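PDB 3P8L: geranyltranstransferase from Enterococcus faecalis, which probably joins isopentenyl diphosphate to geranyl diphosphate to make (2E,6E)-farnesyl diphosphate, with magnesium as cofactor. Local coordinates for residues A193-A196 against G197-A201; S135-G138 against L139-V143. All blocks are in the same frame, centred on the assembly; numbering follows the deposited sequence.

In the fold
Both contacts are local ones at helix ends within the mainly helical polyprenyl synthase fold. Contact 2 comes first along the chain, where the loop after helix 114-133 turns into the start of helix 139-153; contact 1 follows as the last turns of helix 175-200. Their centres lie about 13 Å apart, on the same side of the chain's centre, with contact 1 the more deeply set of the two. They touch directly: Leu-200 CD2 packs 3.7 Å from Leu-137 CD2. The C-terminal end of one helix thus lies beside the N-terminal end of another, and contact 2 also reaches the second subunit of the dimer.

Contact 1 of 2, residues A193-A196 against G197-A201; sequences ALIA and GGVLA
Residues 193-196 run straight into 197-201 as the closing turns of one alpha-helix, joined by four successive i to i+4 backbone hydrogen bonds. Gly-197 N, Gly-198 N, Val-199 N and Leu-200 N donate in turn to the carbonyls of Ala-193, Leu-194, Ile-195 and Ala-196; the last of these spans 2.9 Å from Leu-200 N to Ala-196 O at an N-H...O angle of 166°. Ala-201 then leaves helical geometry, its N making weak bonds back to Gly-197 O and Gly-198 O. On one flank the branched side chains of Ile-195 and Val-199 meet loosely, CG2 to CG2 at 4.4 Å. With CG1 of Val-199 anti to the backbone N (chi1 168°), its CG2 lies back along the helix, 3.3 Å from Ile-195 O. Leu-200 leans over the preceding turn, bringing CG to 3.1 Å from Ala-196 O. Several helices enclose this largely buried end: Ala-193 touches Leu-57 and Val-58 of helix 53-64, Ala-196 and Leu-200 rest on Val-76 of helix 71-92, Leu-194 meets Phe-214 of helix 205-230, and Val-199 packs on Leu-144 and Leu-145 of helix 139-153.

Contact 2 of 2, residues S135-G138 against L139-V143; sequences SQLG and LSEKV
Lys-142 reaches back from the first turn of helix 139-153 along the loop before it, and its NZ donates to Ser-135 O at 2.9 Å. CG stands anti to the backbone N and the chain bends at chi3 (-81°), which brings CE to 3.4 Å from Leu-137 O as it passes. The ammonium approaches the Ser-135 carbonyl at a C=O...N angle of 139°, tilted 18° from the carbonyl plane. CB of Leu-137 is directed at the helix, 4.1 Å from Lys-142 CB, and the methyl CD1 comes to 3.9 Å from Lys-142 CA. Its other methyl, CD2, meets the carboxylate of Glu-141 at OE2, 3.8 Å away, the two side chains crossing at about a right angle. Gly-138 occupies the N-cap position; its carbonyl accepts from Lys-142 N at 2.9 Å, closing the first helical turn, while Lys-142 CB sits 3.3 Å from the same oxygen. Outside the two segments, Ser-135 OG bonds to Leu-132 O, and Leu-139 and Lys-142 pack on Val-143 of the second subunit. The lysine nitrogen also donates to Ser-133 O and to a water, which in turn makes a weak bond to Leu-137 O. Three acceptors therefore grip the ammonium, two of them backbone carbonyls, so the buried side chain ties the end of helix 114-133 and the following loop to helix 139-153. Its presumed positive charge would be stabilised by carbonyl dipoles and water.

Contact 1 of 2, residues A193-A196 against G197-A201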
ATOM      1  N   ALA A 193      -9.425  11.632  -6.585  1.00 33.16           N
ATOM      2  CA  ALA A 193      -9.365  11.777  -8.046  1.00 33.28           C
ATOM      3  C   ALA A 193      -9.455  13.260  -8.465  1.00 30.67           C
ATOM      4  O   ALA A 193      -8.699  13.714  -9.326  1.00 38.69           O
ATOM      5  CB  ALA A 193     -10.454  10.975  -8.725  1.00 32.57           C
ATOM      6  N   LEU A 194     -10.374  13.990  -7.843  1.00 34.17           N
ATOM      7  CA  LEU A 194     -10.573  15.431  -8.124  1.00 41.42           C
ATOM      8  C   LEU A 194      -9.404  16.320  -7.670  1.00 40.69           C
ATOM      9  O   LEU A 194      -8.934  17.185  -8.438  1.00 45.12           O
ATOM     10  CB  LEU A 194     -11.908  15.916  -7.541  1.00 42.83           C
ATOM     11  CG  LEU A 194     -13.172  15.814  -8.417  1.00 52.85           C
ATOM     12  CD1 LEU A 194     -13.123  16.813  -9.552  1.00 47.27           C
ATOM     13  CD2 LEU A 194     -13.445  14.394  -8.947  1.00 46.06           C
ATOM     14  N   ILE A 195      -8.936  16.084  -6.441  1.00 39.93           N
ATOM     15  CA  ILE A 195      -7.723  16.691  -5.893  1.00 41.50           C
ATOM     16  C   ILE A 195      -6.542  16.476  -6.808  1.00 44.38           C
ATOM     17  O   ILE A 195      -5.856  17.440  -7.164  1.00 41.21           O
ATOM     18  CB  ILE A 195      -7.398  16.150  -4.459  1.00 45.29           C
ATOM     19  CG1 ILE A 195      -8.432  16.655  -3.456  1.00 42.75           C
ATOM     20  CG2 ILE A 195      -5.978  16.523  -4.010  1.00 42.58           C
ATOM     21  CD1 ILE A 195      -8.203  16.154  -2.058  1.00 49.11           C
ATOM     22  N   ALA A 196      -6.318  15.221  -7.216  1.00 40.95           N
ATOM     23  CA  ALA A 196      -5.217  14.910  -8.107  1.00 40.60           C
ATOM     24  C   ALA A 196      -5.337  15.616  -9.453  1.00 38.86           C
ATOM     25  O   ALA A 196      -4.336  16.102  -9.982  1.00 39.62           O
ATOM     26  CB  ALA A 196      -5.068  13.398  -8.315  1.00 41.67           C
ATOM     27  N   GLY A 197      -6.540  15.621 -10.024  1.00 36.44           N
ATOM     28  CA  GLY A 197      -6.824  16.406 -11.231  1.00 42.69           C
ATOM     29  C   GLY A 197      -6.400  17.868 -11.079  1.00 46.17           C
ATOM     30  O   GLY A 197      -5.696  18.397 -11.934  1.00 44.79           O
ATOM     31  N   GLY A 198      -6.794  18.494  -9.968  1.00 48.33           N
ATOM     32  CA  GLY A 198      -6.356  19.863  -9.635  1.00 52.31           C
ATOM     33  C   GLY A 198      -4.857  20.090  -9.523  1.00 53.52           C
ATOM     34  O   GLY A 198      -4.340  21.100 -10.002  1.00 51.24           O
ATOM     35  N   VAL A 199      -4.162  19.144  -8.894  1.00 50.63           N
ATOM     36  CA  VAL A 199      -2.726  19.227  -8.676  1.00 48.33           C
ATOM     37  C   VAL A 199      -1.981  19.045  -9.996  1.00 55.17           C
ATOM     38  O   VAL A 199      -1.017  19.770 -10.296  1.00 50.48           O
ATOM     39  CB  VAL A 199      -2.283  18.179  -7.619  1.00 50.51           C
ATOM     40  CG1 VAL A 199      -0.779  18.019  -7.562  1.00 48.64           C
ATOM     41  CG2 VAL A 199      -2.831  18.551  -6.258  1.00 47.08           C
ATOM     42  N   LEU A 200      -2.450  18.085 -10.792  1.00 47.61           N
ATOM     43  CA  LEU A 200      -1.899  17.840 -12.116  1.00 49.07           C
ATOM     44  C   LEU A 200      -2.058  19.051 -13.034  1.00 51.06           C
ATOM     45  O   LEU A 200      -1.219  19.274 -13.904  1.00 45.51           O
ATOM     46  CB  LEU A 200      -2.528  16.586 -12.757  1.00 46.51           C
ATOM     47  CG  LEU A 200      -2.208  15.247 -12.060  1.00 44.68           C
ATOM     48  CD1 LEU A 200      -3.097  14.111 -12.587  1.00 40.32           C
ATOM     49  CD2 LEU A 200      -0.754  14.888 -12.198  1.00 40.50           C
ATOM     50  N   ALA A 201      -3.128  19.822 -12.827  1.00 50.11           N
ATOM     51  CA  ALA A 201      -3.415  20.985 -13.657  1.00 55.71           C
ATOM     52  C   ALA A 201      -2.900  22.303 -13.050  1.00 58.73           C
ATOM     53  O   ALA A 201      -3.236  23.387 -13.546  1.00 57.00           O
ATOM     54  CB  ALA A 201      -4.907  21.069 -13.931  1.00 52.58           C
TER

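Contact 2 of 2, residues S135-G138 against L139-V143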
ATOM      1  N   SER A 135       6.736   7.726 -10.914  1.00 37.07           N
ATOM      2  CA  SER A 135       6.046   8.459 -11.980  1.00 42.59           C
ATOM      3  C   SER A 135       6.789   9.715 -12.456  1.00 47.35           C
ATOM      4  O   SER A 135       7.752  10.156 -11.836  1.00 48.02           O
ATOM      5  CB  SER A 135       4.623   8.827 -11.546  1.00 38.38           C
ATOM      6  OG  SER A 135       4.629   9.792 -10.514  1.00 40.68           O
ATOM      7  N   GLN A 136       6.312  10.298 -13.550  1.00 53.65           N
ATOM      8  CA  GLN A 136       6.928  11.484 -14.143  1.00 54.26           C
ATOM      9  C   GLN A 136       6.662  12.792 -13.384  1.00 55.46           C
ATOM     10  O   GLN A 136       6.993  13.861 -13.879  1.00 61.22           O
ATOM     11  CB  GLN A 136       6.439  11.635 -15.584  1.00 55.16           C
ATOM     12  CG  GLN A 136       7.540  11.837 -16.587  1.00 66.68           C
ATOM     13  CD  GLN A 136       7.977  10.541 -17.198  1.00 70.06           C
ATOM     14  OE1 GLN A 136       7.634  10.238 -18.340  1.00 80.80           O
ATOM     15  NE2 GLN A 136       8.734   9.752 -16.442  1.00 68.52           N
ATOM     16  N   LEU A 137       6.050  12.712 -12.201  1.00 59.98           N
ATOM     17  CA  LEU A 137       5.787  13.889 -11.370  1.00 54.23           C
ATOM     18  C   LEU A 137       7.066  14.459 -10.787  1.00 56.28           C
ATOM     19  O   LEU A 137       7.994  13.707 -10.473  1.00 49.29           O
ATOM     20  CB  LEU A 137       4.872  13.527 -10.199  1.00 55.68           C
ATOM     21  CG  LEU A 137       3.422  13.152 -10.485  1.00 57.31           C
ATOM     22  CD1 LEU A 137       2.738  12.763  -9.196  1.00 44.27           C
ATOM     23  CD2 LEU A 137       2.724  14.328 -11.150  1.00 52.24           C
ATOM     24  N   GLY A 138       7.094  15.779 -10.610  1.00 50.56           N
ATOM     25  CA  GLY A 138       8.183  16.433  -9.890  1.00 56.29           C
ATOM     26  C   GLY A 138       8.077  16.174  -8.398  1.00 58.03           C
ATOM     27  O   GLY A 138       7.006  15.824  -7.900  1.00 55.16           O
ATOM     28  N   LEU A 139       9.179  16.395  -7.684  1.00 58.84           N
ATOM     29  CA  LEU A 139       9.353  15.923  -6.311  1.00 52.00           C
ATOM     30  C   LEU A 139       8.273  16.316  -5.316  1.00 56.32           C
ATOM     31  O   LEU A 139       7.800  15.464  -4.553  1.00 57.11           O
ATOM     32  CB  LEU A 139      10.744  16.291  -5.766  1.00 53.53           C
ATOM     33  CG  LEU A 139      11.972  15.582  -6.352  1.00 53.83           C
ATOM     34  CD1 LEU A 139      13.261  16.305  -5.919  1.00 57.47           C
ATOM     35  CD2 LEU A 139      12.041  14.119  -5.928  1.00 54.62           C
ATOM     36  N   SER A 140       7.860  17.580  -5.329  1.00 54.60           N
ATOM     37  CA  SER A 140       6.885  18.046  -4.338  1.00 56.15           C
ATOM     38  C   SER A 140       5.456  17.608  -4.648  1.00 52.15           C
ATOM     39  O   SER A 140       4.666  17.361  -3.729  1.00 54.62           O
ATOM     40  CB  SER A 140       6.941  19.565  -4.182  1.00 60.80           C
ATOM     41  OG  SER A 140       6.621  20.193  -5.406  1.00 72.75           O
ATOM     42  N   GLU A 141       5.125  17.546  -5.940  1.00 48.70           N
ATOM     43  CA  GLU A 141       3.814  17.075  -6.390  1.00 52.42           C
ATOM     44  C   GLU A 141       3.681  15.587  -6.091  1.00 50.41           C
ATOM     45  O   GLU A 141       2.618  15.119  -5.683  1.00 48.46           O
ATOM     46  CB  GLU A 141       3.660  17.276  -7.896  1.00 48.63           C
ATOM     47  CG  GLU A 141       3.263  18.665  -8.307  1.00 58.79           C
ATOM     48  CD  GLU A 141       3.030  18.769  -9.806  1.00 75.43           C
ATOM     49  OE1 GLU A 141       2.209  19.622 -10.202  1.00 88.37           O
ATOM     50  OE2 GLU A 141       3.656  18.001 -10.582  1.00 74.86           O
ATOM     51  N   LYS A 142       4.778  14.872  -6.323  1.00 45.99           N
ATOM     52  CA  LYS A 142       4.885  13.448  -6.066  1.00 50.21           C
ATOM     53  C   LYS A 142       4.569  13.169  -4.614  1.00 47.52           C
ATOM     54  O   LYS A 142       3.694  12.358  -4.329  1.00 51.02           O
ATOM     55  CB  LYS A 142       6.280  12.942  -6.428  1.00 51.65           C
ATOM     56  CG  LYS A 142       6.421  11.429  -6.400  1.00 41.00           C
ATOM     57  CD  LYS A 142       7.730  10.970  -7.021  1.00 47.76           C
ATOM     58  CE  LYS A 142       7.617  10.942  -8.522  1.00 35.89           C
ATOM     59  NZ  LYS A 142       8.785  10.212  -9.139  1.00 38.79           N
ATOM     60  N   VAL A 143       5.226  13.896  -3.709  1.00 43.66           N
ATOM     61  CA  VAL A 143       5.041  13.712  -2.275  1.00 40.30           C
ATOM     62  C   VAL A 143       3.633  14.071  -1.825  1.00 43.40           C
ATOM     63  O   VAL A 143       3.034  13.340  -1.038  1.00 42.08           O
ATOM     64  CB  VAL A 143       6.137  14.466  -1.448  1.00 42.86           C
ATOM     65  CG1 VAL A 143       5.751  14.642   0.033  1.00 41.37           C
ATOM     66  CG2 VAL A 143       7.442  13.739  -1.542  1.00 38.35           C
TER
HETATM   67  O   HOH W   1      10.411  12.560  -8.406  1.00 62.12           O